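Local coordinates for protein inosine-uridine nucleoside N-ribohydrolase (Xanthomonas oryzae pv. oryzae, PDB 4KL0) that binds calcium and probably belongs to the nucleoside hydrolases, which cleave N-glycosidic bonds, although its own activity as a bacterial effector is not established, at residues D166-R169 / E170-S174; Y46-A49 / K50-A54; K262-W265 / E266-A270; A232-P236 / A237-G241; E348-H352 / A353-R357. All blocks are in the same frame, centred on the assembly; numbering follows the deposited sequence.

Contact 1: residues D166-R169 / E170-S174; sequences DLVR and EKVAS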
loop_
_atom_site.group_PDB
_atom_site.type_symbol
_atom_site.label_atom_id
_atom_site.label_comp_id
_atom_site.label_asym_id
_atom_site.label_seq_id
_atom_site.Cartn_x
_atom_site.Cartn_y
_atom_site.Cartn_z
ATOM N N ASP A 166 1.586 2.495 25.591
ATOM C CA ASP A 166 2.506 3.370 26.318
ATOM C C ASP A 166 3.560 3.963 25.338
ATOM O O ASP A 166 3.870 5.173 25.358
ATOM C CB ASP A 166 3.156 2.602 27.502
ATOM C CG ASP A 166 3.770 1.218 27.089
ATOM O OD1 ASP A 166 3.188 0.507 26.222
ATOM O OD2 ASP A 166 4.844 0.823 27.643
ATOM N N LEU A 167 4.092 3.117 24.471
ATOM C CA LEU A 167 5.201 3.542 23.607
ATOM C C LEU A 167 4.713 4.403 22.457
ATOM O O LEU A 167 5.363 5.405 22.081
ATOM C CB LEU A 167 5.985 2.340 23.065
ATOM C CG LEU A 167 6.466 1.327 24.129
ATOM C CD1 LEU A 167 7.051 0.020 23.538
ATOM C CD2 LEU A 167 7.417 1.962 25.171
ATOM N N VAL A 168 3.581 4.002 21.855
ATOM C CA VAL A 168 3.178 4.571 20.564
ATOM C C VAL A 168 2.918 6.051 20.748
ATOM O O VAL A 168 3.167 6.891 19.878
ATOM C CB VAL A 168 1.887 3.847 19.992
ATOM C CG1 VAL A 168 1.300 4.614 18.890
ATOM C CG2 VAL A 168 2.208 2.494 19.440
ATOM N N ARG A 169 2.447 6.400 21.930
ATOM C CA ARG A 169 2.111 7.788 22.180
ATOM C C ARG A 169 3.363 8.664 22.041
ATOM O O ARG A 169 3.299 9.741 21.485
ATOM C CB ARG A 169 1.437 7.928 23.567
ATOM C CG ARG A 169 0.841 9.321 23.833
ATOM C CD ARG A 169 0.128 9.388 25.205
ATOM N NE ARG A 169 0.713 8.415 26.139
ATOM C CZ ARG A 169 0.004 7.600 26.925
ATOM N NH1 ARG A 169 -1.337 7.639 26.916
ATOM N NH2 ARG A 169 0.634 6.745 27.733
ATOM N N GLU A 170 4.525 8.165 22.470
ATOM C CA GLU A 170 5.744 8.969 22.409
ATOM C C GLU A 170 6.673 8.621 21.233
ATOM O O GLU A 170 7.569 9.409 20.887
ATOM C CB GLU A 170 6.481 8.895 23.754
ATOM C CG GLU A 170 5.499 9.236 24.915
ATOM C CD GLU A 170 6.090 9.052 26.313
ATOM O OE1 GLU A 170 5.368 8.445 27.149
ATOM O OE2 GLU A 170 7.239 9.535 26.581
ATOM N N LYS A 171 6.452 7.473 20.588
ATOM C CA LYS A 171 7.364 7.054 19.519
ATOM C C LYS A 171 6.749 6.918 18.081
ATOM O O LYS A 171 7.463 6.546 17.141
ATOM C CB LYS A 171 8.042 5.759 19.914
ATOM C CG LYS A 171 8.834 5.859 21.237
ATOM C CD LYS A 171 10.221 6.464 21.005
ATOM C CE LYS A 171 11.132 6.321 22.232
ATOM N NZ LYS A 171 11.330 7.598 23.034
ATOM N N VAL A 172 5.470 7.219 17.900
ATOM C CA VAL A 172 4.927 7.131 16.527
ATOM C C VAL A 172 4.528 8.503 16.049
ATOM O O VAL A 172 3.680 9.188 16.668
ATOM C CB VAL A 172 3.761 6.127 16.423
ATOM C CG1 VAL A 172 3.012 6.237 15.062
ATOM C CG2 VAL A 172 4.271 4.716 16.638
ATOM N N ALA A 173 5.128 8.927 14.947
ATOM C CA ALA A 173 4.849 10.246 14.379
ATOM C C ALA A 173 3.475 10.468 13.741
ATOM O O ALA A 173 2.839 11.514 13.950
ATOM C CB ALA A 173 5.960 10.656 13.397
ATOM N N SER A 174 3.000 9.474 12.979
ATOM C CA SER A 174 1.718 9.589 12.309
ATOM C C SER A 174 1.369 8.201 11.888
ATOM O O SER A 174 2.226 7.299 11.852
ATOM C CB SER A 174 1.797 10.436 11.034
ATOM O OG SER A 174 2.760 9.886 10.120
#

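Contact 2: residues Y46-A49 / K50-A54; sequences YTIA and KQLQA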
loop_
_atom_site.group_PDB
_atom_site.type_symbol
_atom_site.label_atom_id
_atom_site.label_comp_id
_atom_site.label_asym_id
_atom_site.label_seq_id
_atom_site.Cartn_x
_atom_site.Cartn_y
_atom_site.Cartn_z
ATOM N N TYR A 46 6.279 -1.810 -2.185
ATOM C CA TYR A 46 7.574 -2.282 -1.707
ATOM C C TYR A 46 8.653 -1.769 -2.671
ATOM O O TYR A 46 9.770 -1.377 -2.253
ATOM C CB TYR A 46 7.663 -3.819 -1.696
ATOM C CG TYR A 46 6.606 -4.547 -0.905
ATOM C CD1 TYR A 46 5.841 -3.895 0.064
ATOM C CD2 TYR A 46 6.357 -5.874 -1.123
ATOM C CE1 TYR A 46 4.826 -4.566 0.762
ATOM C CE2 TYR A 46 5.393 -6.558 -0.428
ATOM C CZ TYR A 46 4.619 -5.912 0.515
ATOM O OH TYR A 46 3.632 -6.630 1.130
ATOM N N THR A 47 8.316 -1.797 -3.981
ATOM C CA THR A 47 9.271 -1.362 -5.030
ATOM C C THR A 47 9.613 0.132 -4.917
ATOM O O THR A 47 10.793 0.488 -4.862
ATOM C CB THR A 47 8.737 -1.684 -6.408
ATOM O OG1 THR A 47 8.510 -3.094 -6.475
ATOM C CG2 THR A 47 9.741 -1.338 -7.510
ATOM N N ILE A 48 8.598 0.997 -4.843
ATOM C CA ILE A 48 8.957 2.388 -4.586
ATOM C C ILE A 48 9.607 2.644 -3.240
ATOM O O ILE A 48 10.423 3.554 -3.148
ATOM C CB ILE A 48 7.852 3.382 -4.809
ATOM C CG1 ILE A 48 6.740 3.251 -3.787
ATOM C CG2 ILE A 48 7.253 3.222 -6.258
ATOM C CD1 ILE A 48 5.818 4.475 -3.752
ATOM N N ALA A 49 9.282 1.855 -2.209
ATOM C CA ALA A 49 9.964 1.991 -0.916
ATOM C C ALA A 49 11.450 1.696 -1.060
ATOM O O ALA A 49 12.251 2.321 -0.363
ATOM C CB ALA A 49 9.360 1.097 0.151
ATOM N N LYS A 50 11.826 0.742 -1.909
ATOM C CA LYS A 50 13.259 0.483 -2.105
ATOM C C LYS A 50 13.996 1.729 -2.538
ATOM O O LYS A 50 15.062 2.024 -1.973
ATOM C CB LYS A 50 13.487 -0.625 -3.137
ATOM C CG LYS A 50 14.874 -0.684 -3.713
ATOM C CD LYS A 50 15.914 -0.958 -2.644
ATOM C CE LYS A 50 17.298 -0.905 -3.331
ATOM N NZ LYS A 50 17.271 -1.621 -4.674
ATOM N N GLN A 51 13.434 2.485 -3.486
ATOM C CA GLN A 51 14.112 3.678 -3.958
ATOM C C GLN A 51 14.069 4.764 -2.893
ATOM O O GLN A 51 15.032 5.517 -2.705
ATOM C CB GLN A 51 13.498 4.203 -5.258
ATOM C CG GLN A 51 14.290 5.375 -5.820
ATOM C CD GLN A 51 15.695 5.031 -6.206
ATOM O OE1 GLN A 51 16.053 3.858 -6.481
ATOM N NE2 GLN A 51 16.523 6.063 -6.228
ATOM N N LEU A 52 12.944 4.887 -2.194
ATOM C CA LEU A 52 12.875 5.877 -1.144
ATOM C C LEU A 52 13.874 5.573 -0.035
ATOM O O LEU A 52 14.396 6.504 0.580
ATOM C CB LEU A 52 11.438 6.007 -0.618
ATOM C CG LEU A 52 10.523 6.630 -1.655
ATOM C CD1 LEU A 52 9.064 6.262 -1.272
ATOM C CD2 LEU A 52 10.687 8.181 -1.800
ATOM N N GLN A 53 14.125 4.297 0.249
ATOM C CA GLN A 53 15.143 3.927 1.233
ATOM C C GLN A 53 16.523 4.228 0.676
ATOM O O GLN A 53 17.371 4.827 1.380
ATOM C CB GLN A 53 15.036 2.430 1.571
ATOM C CG GLN A 53 16.008 1.996 2.645
ATOM C CD GLN A 53 15.533 0.812 3.428
ATOM O OE1 GLN A 53 14.303 0.640 3.645
ATOM N NE2 GLN A 53 16.476 -0.071 3.823
ATOM N N ALA A 54 16.785 3.812 -0.553
ATOM C CA ALA A 54 18.095 4.102 -1.158
ATOM C C ALA A 54 18.401 5.596 -1.135
ATOM O O ALA A 54 19.567 6.002 -0.969
ATOM C CB ALA A 54 18.159 3.576 -2.608
#

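Contact 3: residues K262-W265 / E266-A270; sequences KGLW and EGIQA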
loop_
_atom_site.group_PDB
_atom_site.type_symbol
_atom_site.label_atom_id
_atom_site.label_comp_id
_atom_site.label_asym_id
_atom_site.label_seq_id
_atom_site.Cartn_x
_atom_site.Cartn_y
_atom_site.Cartn_z
ATOM N N LYS A 262 -7.062 -9.159 -17.577
ATOM C CA LYS A 262 -7.500 -10.138 -18.586
ATOM C C LYS A 262 -8.657 -10.943 -18.013
ATOM O O LYS A 262 -9.709 -11.111 -18.657
ATOM C CB LYS A 262 -6.337 -11.066 -18.940
ATOM C CG LYS A 262 -6.680 -12.240 -19.881
ATOM C CD LYS A 262 -5.379 -12.998 -20.287
ATOM C CE LYS A 262 -5.706 -14.130 -21.279
ATOM N NZ LYS A 262 -4.887 -15.395 -21.106
ATOM N N GLY A 263 -8.480 -11.419 -16.785
ATOM C CA GLY A 263 -9.529 -12.209 -16.145
ATOM C C GLY A 263 -10.806 -11.393 -15.973
ATOM O O GLY A 263 -11.933 -11.905 -16.149
ATOM N N LEU A 264 -10.678 -10.116 -15.638
ATOM C CA LEU A 264 -11.867 -9.263 -15.452
ATOM C C LEU A 264 -12.599 -9.006 -16.803
ATOM O O LEU A 264 -13.833 -9.133 -16.960
ATOM C CB LEU A 264 -11.431 -7.980 -14.699
ATOM C CG LEU A 264 -12.412 -6.826 -14.538
ATOM C CD1 LEU A 264 -13.622 -7.352 -13.714
ATOM C CD2 LEU A 264 -11.802 -5.585 -13.881
ATOM N N TRP A 265 -11.802 -8.734 -17.821
ATOM C CA TRP A 265 -12.334 -8.569 -19.176
ATOM C C TRP A 265 -13.084 -9.806 -19.690
ATOM O O TRP A 265 -14.222 -9.688 -20.170
ATOM C CB TRP A 265 -11.152 -8.281 -20.114
ATOM C CG TRP A 265 -11.613 -8.305 -21.521
ATOM C CD1 TRP A 265 -11.385 -9.282 -22.433
ATOM C CD2 TRP A 265 -12.464 -7.356 -22.143
ATOM N NE1 TRP A 265 -12.031 -8.995 -23.603
ATOM C CE2 TRP A 265 -12.685 -7.805 -23.473
ATOM C CE3 TRP A 265 -13.034 -6.153 -21.738
ATOM C CZ2 TRP A 265 -13.458 -7.104 -24.373
ATOM C CZ3 TRP A 265 -13.818 -5.442 -22.635
ATOM C CH2 TRP A 265 -14.032 -5.931 -23.958
ATOM N N GLU A 266 -12.482 -10.986 -19.538
ATOM C CA GLU A 266 -13.061 -12.243 -20.066
ATOM C C GLU A 266 -14.350 -12.550 -19.321
ATOM O O GLU A 266 -15.341 -13.016 -19.917
ATOM C CB GLU A 266 -12.057 -13.393 -19.949
ATOM C CG GLU A 266 -10.873 -13.166 -20.920
ATOM C CD GLU A 266 -9.790 -14.239 -20.909
ATOM O OE1 GLU A 266 -9.734 -15.103 -19.984
ATOM O OE2 GLU A 266 -8.979 -14.202 -21.871
ATOM N N GLY A 267 -14.357 -12.211 -18.034
ATOM C CA GLY A 267 -15.477 -12.562 -17.151
ATOM C C GLY A 267 -16.679 -11.728 -17.537
ATOM O O GLY A 267 -17.810 -12.237 -17.604
ATOM N N ILE A 268 -16.432 -10.451 -17.809
ATOM C CA ILE A 268 -17.452 -9.483 -18.202
ATOM C C ILE A 268 -17.967 -9.856 -19.590
ATOM O O ILE A 268 -19.178 -9.880 -19.818
ATOM C CB ILE A 268 -16.916 -8.060 -18.223
ATOM C CG1 ILE A 268 -16.723 -7.545 -16.789
ATOM C CG2 ILE A 268 -17.879 -7.119 -18.990
ATOM C CD1 ILE A 268 -15.943 -6.226 -16.732
ATOM N N GLN A 269 -17.039 -10.151 -20.503
ATOM C CA GLN A 269 -17.412 -10.645 -21.850
ATOM C C GLN A 269 -18.434 -11.792 -21.799
ATOM O O GLN A 269 -19.396 -11.820 -22.583
ATOM C CB GLN A 269 -16.170 -11.110 -22.596
ATOM C CG GLN A 269 -15.678 -10.183 -23.649
ATOM C CD GLN A 269 -14.752 -10.892 -24.626
ATOM O OE1 GLN A 269 -14.163 -11.964 -24.323
ATOM N NE2 GLN A 269 -14.639 -10.324 -25.809
ATOM N N ALA A 270 -18.241 -12.730 -20.877
ATOM C CA ALA A 270 -19.153 -13.847 -20.729
ATOM C C ALA A 270 -20.312 -13.569 -19.730
ATOM O O ALA A 270 -21.033 -14.493 -19.351
ATOM C CB ALA A 270 -18.368 -15.091 -20.323
#

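Contact 4: residues A232-P236 / A237-G241; sequences AAVPP and AFYEG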
loop_
_atom_site.group_PDB
_atom_site.type_symbol
_atom_site.label_atom_id
_atom_site.label_comp_id
_atom_site.label_asym_id
_atom_site.label_seq_id
_atom_site.Cartn_x
_atom_site.Cartn_y
_atom_site.Cartn_z
ATOM N N ALA A 232 -4.699 9.981 -10.061
ATOM C CA ALA A 232 -3.297 9.753 -10.426
ATOM C C ALA A 232 -3.068 8.368 -11.080
ATOM O O ALA A 232 -1.966 7.801 -10.998
ATOM C CB ALA A 232 -2.412 9.918 -9.159
ATOM N N ALA A 233 -4.101 7.819 -11.728
ATOM C CA ALA A 233 -4.029 6.477 -12.298
ATOM C C ALA A 233 -2.948 6.422 -13.350
ATOM O O ALA A 233 -2.764 7.397 -14.094
ATOM C CB ALA A 233 -5.402 6.084 -12.936
ATOM N N VAL A 234 -2.215 5.322 -13.414
ATOM C CA VAL A 234 -1.109 5.162 -14.374
ATOM C C VAL A 234 -1.537 4.294 -15.567
ATOM O O VAL A 234 -2.462 3.477 -15.474
ATOM C CB VAL A 234 0.119 4.547 -13.695
ATOM C CG1 VAL A 234 0.620 5.461 -12.524
ATOM C CG2 VAL A 234 -0.174 3.084 -13.259
ATOM N N PRO A 235 -0.875 4.457 -16.739
ATOM C CA PRO A 235 -1.251 3.597 -17.876
ATOM C C PRO A 235 -0.506 2.263 -17.833
ATOM O O PRO A 235 0.414 2.130 -16.965
ATOM C CB PRO A 235 -0.755 4.403 -19.092
ATOM C CG PRO A 235 0.509 5.088 -18.536
ATOM C CD PRO A 235 0.188 5.435 -17.069
ATOM N N PRO A 236 -0.834 1.301 -18.729
ATOM C CA PRO A 236 -0.065 0.053 -18.806
ATOM C C PRO A 236 1.432 0.303 -18.974
ATOM O O PRO A 236 2.194 -0.574 -18.592
ATOM C CB PRO A 236 -0.621 -0.650 -20.076
ATOM C CG PRO A 236 -2.025 -0.171 -20.168
ATOM C CD PRO A 236 -2.120 1.181 -19.458
ATOM N N ALA A 237 1.837 1.428 -19.584
ATOM C CA ALA A 237 3.249 1.671 -19.852
ATOM C C ALA A 237 4.025 1.680 -18.548
ATOM O O ALA A 237 5.261 1.398 -18.564
ATOM C CB ALA A 237 3.454 2.999 -20.623
ATOM N N PHE A 238 3.337 2.036 -17.454
ATOM C CA PHE A 238 3.956 1.981 -16.101
ATOM C C PHE A 238 4.491 0.577 -15.835
ATOM O O PHE A 238 5.662 0.426 -15.456
ATOM C CB PHE A 238 3.028 2.485 -14.973
ATOM C CG PHE A 238 3.576 2.221 -13.572
ATOM C CD1 PHE A 238 4.413 3.152 -12.960
ATOM C CD2 PHE A 238 3.268 1.040 -12.907
ATOM C CE1 PHE A 238 4.930 2.911 -11.695
ATOM C CE2 PHE A 238 3.754 0.795 -11.662
ATOM C CZ PHE A 238 4.599 1.744 -11.040
ATOM N N TYR A 239 3.667 -0.447 -16.081
ATOM C CA TYR A 239 4.027 -1.843 -15.835
ATOM C C TYR A 239 4.959 -2.372 -16.919
ATOM O O TYR A 239 5.809 -3.218 -16.657
ATOM C CB TYR A 239 2.768 -2.712 -15.775
ATOM C CG TYR A 239 1.982 -2.435 -14.469
ATOM C CD1 TYR A 239 2.368 -3.055 -13.306
ATOM C CD2 TYR A 239 0.892 -1.549 -14.422
ATOM C CE1 TYR A 239 1.730 -2.835 -12.124
ATOM C CE2 TYR A 239 0.229 -1.301 -13.221
ATOM C CZ TYR A 239 0.692 -1.951 -12.067
ATOM O OH TYR A 239 0.105 -1.796 -10.857
ATOM N N GLU A 240 4.781 -1.896 -18.164
ATOM C CA GLU A 240 5.646 -2.382 -19.223
ATOM C C GLU A 240 7.035 -1.800 -19.042
ATOM O O GLU A 240 7.990 -2.525 -19.164
ATOM C CB GLU A 240 5.086 -2.086 -20.628
ATOM C CG GLU A 240 3.719 -2.805 -20.932
ATOM C CD GLU A 240 3.792 -4.304 -21.177
ATOM O OE1 GLU A 240 4.893 -4.904 -21.164
ATOM O OE2 GLU A 240 2.724 -4.929 -21.388
ATOM N N GLY A 241 7.100 -0.536 -18.641
ATOM C CA GLY A 241 8.365 0.121 -18.277
ATOM C C GLY A 241 9.185 -0.584 -17.223
ATOM O O GLY A 241 10.408 -0.675 -17.313
#

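Contact 5: residues E348-H352 / A353-R357; sequences EHVGH and AEVVR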
loop_
_atom_site.group_PDB
_atom_site.type_symbol
_atom_site.label_atom_id
_atom_site.label_comp_id
_atom_site.label_asym_id
_atom_site.label_seq_id
_atom_site.Cartn_x
_atom_site.Cartn_y
_atom_site.Cartn_z
ATOM N N GLU A 348 -6.422 13.917 8.875
ATOM C CA GLU A 348 -6.437 14.544 7.583
ATOM C C GLU A 348 -6.966 13.642 6.498
ATOM O O GLU A 348 -6.747 12.414 6.539
ATOM C CB GLU A 348 -5.012 14.969 7.200
ATOM C CG GLU A 348 -4.449 16.043 8.095
ATOM C CD GLU A 348 -3.029 16.309 7.703
ATOM O OE1 GLU A 348 -2.249 15.333 7.681
ATOM O OE2 GLU A 348 -2.698 17.468 7.395
ATOM N N HIS A 349 -7.617 14.243 5.501
ATOM C CA HIS A 349 -8.194 13.484 4.420
ATOM C C HIS A 349 -7.478 13.756 3.118
ATOM O O HIS A 349 -7.214 14.929 2.745
ATOM C CB HIS A 349 -9.702 13.811 4.300
ATOM C CG HIS A 349 -10.330 13.285 3.045
ATOM N ND1 HIS A 349 -10.858 14.108 2.071
ATOM C CD2 HIS A 349 -10.484 12.022 2.586
ATOM C CE1 HIS A 349 -11.308 13.374 1.065
ATOM N NE2 HIS A 349 -11.117 12.103 1.364
ATOM N N VAL A 350 -7.112 12.691 2.401
ATOM C CA VAL A 350 -6.619 12.866 1.036
ATOM C C VAL A 350 -7.506 12.147 0.012
ATOM O O VAL A 350 -7.406 10.911 -0.150
ATOM C CB VAL A 350 -5.141 12.377 0.842
ATOM C CG1 VAL A 350 -4.630 12.653 -0.602
ATOM C CG2 VAL A 350 -4.209 13.026 1.892
ATOM N N GLY A 351 -8.365 12.917 -0.667
ATOM C CA GLY A 351 -9.179 12.431 -1.764
ATOM C C GLY A 351 -8.829 13.083 -3.088
ATOM O O GLY A 351 -7.686 13.493 -3.303
ATOM N N HIS A 352 -9.783 13.177 -4.014
ATOM C CA HIS A 352 -9.410 13.627 -5.361
ATOM C C HIS A 352 -8.917 15.092 -5.363
ATOM O O HIS A 352 -7.929 15.430 -6.030
ATOM C CB HIS A 352 -10.563 13.453 -6.359
ATOM C CG HIS A 352 -11.695 14.392 -6.130
ATOM N ND1 HIS A 352 -11.840 15.563 -6.841
ATOM C CD2 HIS A 352 -12.726 14.355 -5.249
ATOM C CE1 HIS A 352 -12.922 16.203 -6.417
ATOM N NE2 HIS A 352 -13.483 15.488 -5.457
ATOM N N ALA A 353 -9.571 15.941 -4.577
ATOM C CA ALA A 353 -9.257 17.395 -4.598
ATOM C C ALA A 353 -7.874 17.669 -4.004
ATOM O O ALA A 353 -7.167 18.629 -4.351
ATOM C CB ALA A 353 -10.310 18.160 -3.811
ATOM N N GLU A 354 -7.485 16.774 -3.128
ATOM C CA GLU A 354 -6.253 16.909 -2.366
ATOM C C GLU A 354 -5.032 16.391 -3.125
ATOM O O GLU A 354 -3.917 16.635 -2.692
ATOM C CB GLU A 354 -6.383 16.149 -1.034
ATOM C CG GLU A 354 -7.342 16.771 -0.018
ATOM C CD GLU A 354 -8.831 16.583 -0.397
ATOM O OE1 GLU A 354 -9.228 15.583 -1.065
ATOM O OE2 GLU A 354 -9.621 17.474 -0.024
ATOM N N VAL A 355 -5.216 15.629 -4.191
ATOM C CA VAL A 355 -4.111 15.313 -5.082
ATOM C C VAL A 355 -3.949 16.471 -6.057
ATOM O O VAL A 355 -4.617 16.514 -7.070
ATOM C CB VAL A 355 -4.365 14.007 -5.882
ATOM C CG1 VAL A 355 -3.128 13.658 -6.756
ATOM C CG2 VAL A 355 -4.664 12.868 -4.894
ATOM N N VAL A 356 -3.053 17.398 -5.728
ATOM C CA VAL A 356 -2.959 18.657 -6.485
ATOM C C VAL A 356 -2.024 18.588 -7.701
ATOM O O VAL A 356 -2.144 19.392 -8.662
ATOM C CB VAL A 356 -2.654 19.823 -5.546
ATOM C CG1 VAL A 356 -3.821 20.016 -4.549
ATOM C CG2 VAL A 356 -1.335 19.592 -4.819
ATOM N N ARG A 357 -1.128 17.604 -7.698
ATOM C CA ARG A 357 -0.234 17.387 -8.829
ATOM C C ARG A 357 -0.264 15.958 -9.378
ATOM O O ARG A 357 0.734 15.240 -9.286
ATOM C CB ARG A 357 1.232 17.765 -8.473
ATOM C CG ARG A 357 1.451 19.167 -7.841
ATOM C CD ARG A 357 1.282 20.300 -8.857
ATOM N NE ARG A 357 1.509 21.629 -8.266
ATOM C CZ ARG A 357 0.624 22.637 -8.309
ATOM N NH1 ARG A 357 -0.557 22.481 -8.912
ATOM N NH2 ARG A 357 0.917 23.813 -7.750
#

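Contact 1: residues D166-R169 / E170-S174
Val168 and Val172 stand one turn apart, their side chains running in parallel off the same flank of the chain. The touching branches are Val168 CG1 and Val172 CG2, 3.7 Å from each other. In Val168 the CG1 methyl is anti to the backbone N (chi1 166°), which turns it onto the flank of Val172. The pair is buried. Leu139 of helix 133-141 and Ile219 of a loop touch both valines. Between the two residues the chain changes form: helix 165-171 ends and strand 172-178 begins at Val172. This is a helix-to-strand passage in a Rossmann-like alpha/beta fold, and the strand joins the central sheet beside strand 146-150. The last helical bonds are uneven. Leu167 O accepts from two donors, Lys171 N at 2.8 Å and Glu170 N at 2.9 Å. The first comes nearly in line with the carbonyl, the second from above its plane. Val172 N still reaches back to Val168 O, at 3.1 Å. CB and CG of Lys171 lie beside Leu167 O, while the rest of that chain bends and leads away. The opposite charges of Arg169 and Glu170 stay apart, with Arg169 NE 4.8 Å from Glu170 OE1.

Contact 2: residues Y46-A49 / K50-A54
Leu52 leans back over the carbonyl of Ile48, one turn earlier in helix 41-54. Its CB lies 3.7 Å from Ile48 O and nearly as close to Ala49 O. CG comes nearer, 3.4 Å from Ile48 O. That approach follows from chi1 of -69°, which sets CG beside the backbone N of Leu52, the atom that itself bonds to Ile48 O. At the tip, CD1 keeps near the same oxygen and is 4.5 Å from Ile48 CD1, a loose apolar contact. Leu322 of helix 317-325, Leu326 and Leu58 also touch the side chain. The helix is the crossover of a beta-alpha-beta unit between strands 28-34 and 58-65, as in a Rossmann-like fold. Leu52 N reaches Ile48 O at 3.0 Å, with an N-H...O angle of 164°. Gln53 N reaches Ala49 O at 2.8 Å. Lys50 N bonds to Tyr46 O and, weakly, to Thr47 O. Lys50 CB passes 3.4 Å from Thr47 O; its NZ goes on to Leu87 O. Gln53 OE1 accepts from Leu60 N, tying the helix end to the following strand. Tyr46 OH and Thr34 OG1 share a hydrogen bond, and the tyrosine side chain is about 4 Å from that of the calcium ligand Asp42.

Contact 3: residues K262-W265 / E266-A270
Lys262 and Glu266 cross at a slant on the exposed side of helix 248-269. The lysine is extended to CE, and Lys262 CE is 3.3 Å from Glu266 OE2. The charges do not pair: Lys262 NZ stays 4.3 Å from Glu266 OE2, too far for a salt bridge. In the backbone, Glu266 N donates to Lys262 O at 2.9 Å, with an N-H...O angle of 162°. Gly263 follows, and its carbonyl accepts from Gly267 N. Leu264 runs alongside Ile268. Their CD1 methyls meet at 4.0 Å, and Trp280 of helix 278-285 touches both residues. Ile268 CG1 also packs 3.3 Å from Leu264 O. Trp265 is buried. Its CG, anti to the backbone N (chi1 172°), lies on the carbonyl side, and this carries the indole toward Gln269. Gln269 CG lies 3.5 Å above one face of the ring, toward its rim. The amide plane is turned 38° from the indole. Trp265 NE1 bonds to Leu302 O, and Phe281 meets the ring edge-to-face. These are i to i+4 contacts of an amphipathic alpha-helix near its C-terminal end, with a charged outer side and an apolar side packed on helices 278-285 and 304-307.

Contact 4: residues A232-P236 / A237-G241
Val234 packs against Phe238 at the start of helix 236-243. This is the N-terminal first turn of an alpha-helix in the Rossmann-like fold, entered from a loop through Pro235 and Pro236. Val234 CG2 is 3.7 Å from Phe238 CB and also approaches the near part of the ring. The two side chains cross at a slant. With chi1 of -60°, Val234 CG2 sits between its own backbone N and carbonyl carbon, the branch that faces the helix. Pro235 CG and Ala237 CB make a looser contact. The two proline carbonyls accept from N-H groups of the first turn. Phe238 N donates to Pro235 O at 3.0 Å, from above the carbonyl plane. Glu240 N donates to Pro236 O at 2.9 Å, in the carbonyl plane. Tyr239 N gives a weak second bond to Pro236 O. Proline suits the first turn, where its missing N-H costs no helical bond. Further out, Phe238 is touched by Ser366 and Ala369 of helix 358-372 and by Val44 of helix 41-54. Val44 touches Tyr239 too, and helix 248-269 covers Tyr239 through Leu253, Arg254 and Gln257. Glu240 is held at both oxygens, by a salt bridge from Arg254 and a hydrogen bond from Trp308 NE1. The two aromatic rings also meet: the edge of Phe238 points at a face of Tyr239, with Phe238 CD2 3.7 Å from that ring plane near its middle.

Contact 5: residues E348-H352 / A353-R357
CG of Glu354 lies beside its backbone N, and the chain then bends at chi2 (73°). This folds the carboxylate back against the backbone N of Gly351 and beside His349. Glu354 OE1 accepts from Gly351 N at 2.8 Å. The N-H meets the oxygen on its anti side, 33° out of the carboxylate plane. The other oxygen, OE2, bonds to Thr337 OG1, so both ends of the carboxylate are held. His349, with its CG anti to the backbone N, swings its ring toward the same place. His349 CE1 is 3.7 Å from Glu354 OE1, a contact without a hydrogen bond. The ring and carboxylate planes are 57° apart. One face of the imidazole also has Gly351 N above it, toward the rim. Glu354 CG lies 3.3 Å from His349 O. Val350 CG1 meets the aliphatic CB of Glu354 at 3.9 Å and, more loosely, Val355 CG2 at 4.3 Å. Ala228 of helix 226-231 touches both valines. The backbone turns tightly: Val355 N donates to His352 O at 3.3 Å, while the bonds of Glu354 N and Val355 N to Gly351 O are weak. Lys231 NZ bonds to both His352 O and Val355 O. This is a type I beta turn from His352 to Val355, with the Glu354 carboxylate bonded back to Gly351 N, and it carries the chain from strand 347-350 of the central sheet toward helix 358-372.

Overall arrangement
Along the chain the contacts come in the order 2, 1, 4, 3, 5, and none touches another. Contacts 1 and 5 reach the same central sheet, about 7 Å apart at their nearest atoms. Nearest atoms are about 5 Å apart for contacts 4 and 5 and about 6 Å for contacts 2 and 4. Helix 358-372, after contact 5, touches side chains of contacts 2 and 4. Contact 2 is nearest the calcium site of Asp35, Asp42, Ile151 and Asp318: the Tyr46 side chain is about 7 Å from the ion. Contact 3 is about 11 Å from contact 4 at the nearest atoms, on the next helix. Its centre is 46 Å from that of contact 1, on the opposite side of the chain's centre.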